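Local coordinates for protein regulator of polyketide synthase expression (Bifidobacterium adolescentis, PDB 3ONQ) that is of unproven function but probably acts as a PucR-type transcriptional regulator that binds DNA through a C-terminal helix-turn-helix domain, at residues 177-180 / 181-185. Numbering follows the deposited sequence.
Sequences AREE and LYRNV. With SO4 (sulfate ion), chain O.
Glu180 and Asn184 sit one turn apart on helix 175-190, as do Glu179 and Arg183, so two i/i+4 side-chain pairs run along neighbouring ridges of the same helix. In the first pair the side chains meet through a water: it donates to Glu180 OE1 and accepts from Asn184 ND2, while the nearest side-chain atoms, Glu180 CG and Asn184 ND2, are 3.8 Å apart. Asn184 ND2 also donates, nearly straight, to O3 of a sulfate at 3.1 Å, an ion probably from the crystallisation liquor.

In the second pair, Glu179 OE2 takes the N-H of Arg183 NE at 2.8 Å in a salt bridge. OE2 lies in the guanidinium plane, NE meets it from above the carboxylate, and the two planes are 60° apart. Chi1 (-59°) sets Arg183 CG beside Glu179 OE2, and the bend at chi2 (-68°) turns CD and NE back toward the same oxygen. A water joins Glu179 OE2 to Arg183 NH2 and closes a ring, Tyr182 CE2 covers one guanidinium face, and Glu179 OE1 pairs with Arg260 of helix 244-261.

On the buried side, Leu181 packs against Leu166 of helix 166-172. Within its own helix, Leu181 N bonds to Ala177 O at 3.0 Å, and Leu181 CG rests 3.4 Å from that same Ala177 O. Toward Val185 the backbone widens into a pi-type turn: Glu180 O accepts Asn184 N at 2.7 Å and, only weakly, Val185 N at 3.5 Å.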
loop_
_atom_site.group_PDB
_atom_site.type_symbol
_atom_site.label_atom_id
_atom_site.label_comp_id
_atom_site.label_asym_id
_atom_site.label_seq_id
_atom_site.Cartn_x
_atom_site.Cartn_y
_atom_site.Cartn_z
ATOM N N ALA B 177 14.322 -7.833 0.433
ATOM C CA ALA B 177 15.220 -8.825 -0.167
ATOM C C ALA B 177 14.429 -9.991 -0.750
ATOM O O ALA B 177 14.759 -10.481 -1.822
ATOM C CB ALA B 177 16.241 -9.321 0.839
ATOM N N ARG B 178 13.390 -10.445 -0.049
ATOM C CA ARG B 178 12.577 -11.517 -0.599
ATOM C C ARG B 178 12.002 -11.076 -1.933
ATOM O O ARG B 178 11.978 -11.834 -2.895
ATOM C CB ARG B 178 11.419 -11.876 0.326
ATOM C CG ARG B 178 11.806 -12.595 1.599
ATOM C CD ARG B 178 10.571 -12.754 2.476
ATOM N NE ARG B 178 10.893 -13.320 3.778
ATOM C CZ ARG B 178 10.349 -12.944 4.928
ATOM N NH1 ARG B 178 9.438 -11.973 4.971
ATOM N NH2 ARG B 178 10.716 -13.551 6.041
ATOM N N GLU B 179 11.509 -9.848 -1.977
ATOM C CA GLU B 179 10.810 -9.376 -3.160
ATOM C C GLU B 179 11.781 -9.260 -4.328
ATOM O O GLU B 179 11.466 -9.694 -5.437
ATOM C CB GLU B 179 10.117 -8.037 -2.891
ATOM C CG GLU B 179 9.312 -7.517 -4.081
ATOM C CD GLU B 179 8.035 -8.318 -4.316
ATOM O OE1 GLU B 179 7.686 -9.180 -3.472
ATOM O OE2 GLU B 179 7.382 -8.080 -5.353
ATOM N N GLU B 180 12.963 -8.695 -4.088
ATOM C CA GLU B 180 13.975 -8.613 -5.145
ATOM C C GLU B 180 14.386 -9.988 -5.691
ATOM O O GLU B 180 14.514 -10.164 -6.901
ATOM C CB GLU B 180 15.219 -7.851 -4.682
ATOM C CG GLU B 180 14.993 -6.347 -4.513
ATOM C CD GLU B 180 16.292 -5.595 -4.255
ATOM O OE1 GLU B 180 17.374 -6.109 -4.637
ATOM O OE2 GLU B 180 16.231 -4.495 -3.666
ATOM N N LEU B 181 14.593 -10.953 -4.805
ATOM C CA LEU B 181 14.952 -12.308 -5.236
ATOM C C LEU B 181 13.853 -12.836 -6.143
ATOM O O LEU B 181 14.127 -13.426 -7.173
ATOM C CB LEU B 181 15.150 -13.233 -4.031
ATOM C CG LEU B 181 16.445 -13.005 -3.256
ATOM C CD1 LEU B 181 16.387 -13.590 -1.836
ATOM C CD2 LEU B 181 17.623 -13.562 -4.050
ATOM N N TYR B 182 12.603 -12.581 -5.771
ATOM C CA TYR B 182 11.476 -13.028 -6.581
ATOM C C TYR B 182 11.422 -12.297 -7.927
ATOM O O TYR B 182 11.418 -12.923 -8.987
ATOM C CB TYR B 182 10.159 -12.837 -5.820
ATOM C CG TYR B 182 8.939 -13.339 -6.568
ATOM C CD1 TYR B 182 8.837 -14.671 -6.961
ATOM C CD2 TYR B 182 7.883 -12.489 -6.862
ATOM C CE1 TYR B 182 7.711 -15.138 -7.638
ATOM C CE2 TYR B 182 6.752 -12.948 -7.534
ATOM C CZ TYR B 182 6.673 -14.269 -7.920
ATOM O OH TYR B 182 5.554 -14.724 -8.589
ATOM N N ARG B 183 11.399 -10.969 -7.874
ATOM C CA ARG B 183 11.185 -10.150 -9.058
ATOM C C ARG B 183 12.401 -10.037 -9.953
ATOM O O ARG B 183 12.285 -10.168 -11.167
ATOM C CB ARG B 183 10.736 -8.738 -8.676
ATOM C CG ARG B 183 9.460 -8.675 -7.878
ATOM C CD ARG B 183 8.284 -9.110 -8.719
ATOM N NE ARG B 183 7.010 -8.962 -8.022
ATOM C CZ ARG B 183 5.839 -9.317 -8.545
ATOM N NH1 ARG B 183 5.797 -9.843 -9.768
ATOM N NH2 ARG B 183 4.717 -9.152 -7.852
ATOM N N ASN B 184 13.557 -9.763 -9.362
ATOM C CA ASN B 184 14.732 -9.413 -10.149
ATOM C C ASN B 184 15.614 -10.595 -10.512
ATOM O O ASN B 184 16.503 -10.466 -11.346
ATOM C CB ASN B 184 15.592 -8.376 -9.436
ATOM C CG ASN B 184 14.854 -7.066 -9.199
ATOM O OD1 ASN B 184 13.841 -6.793 -9.834
ATOM N ND2 ASN B 184 15.357 -6.262 -8.275
ATOM N N VAL B 185 15.404 -11.734 -9.868
ATOM C CA VAL B 185 16.222 -12.896 -10.191
ATOM C C VAL B 185 15.347 -14.028 -10.727
ATOM O O VAL B 185 15.426 -14.369 -11.913
ATOM C CB VAL B 185 17.078 -13.344 -8.981
ATOM C CG1 VAL B 185 18.025 -14.465 -9.383
ATOM C CG2 VAL B 185 17.867 -12.163 -8.436
HETATM S S SO4 O . 14.213 -2.466 -7.503
HETATM O O1 SO4 O . 15.645 -2.482 -7.798
HETATM O O2 SO4 O . 13.492 -1.810 -8.591
HETATM O O3 SO4 O . 13.708 -3.832 -7.371
HETATM O O4 SO4 O . 13.988 -1.735 -6.259
HETATM O O HOH W 1 4.805 -8.390 -4.824
HETATM O O HOH W 2 17.712 -7.164 -7.080
#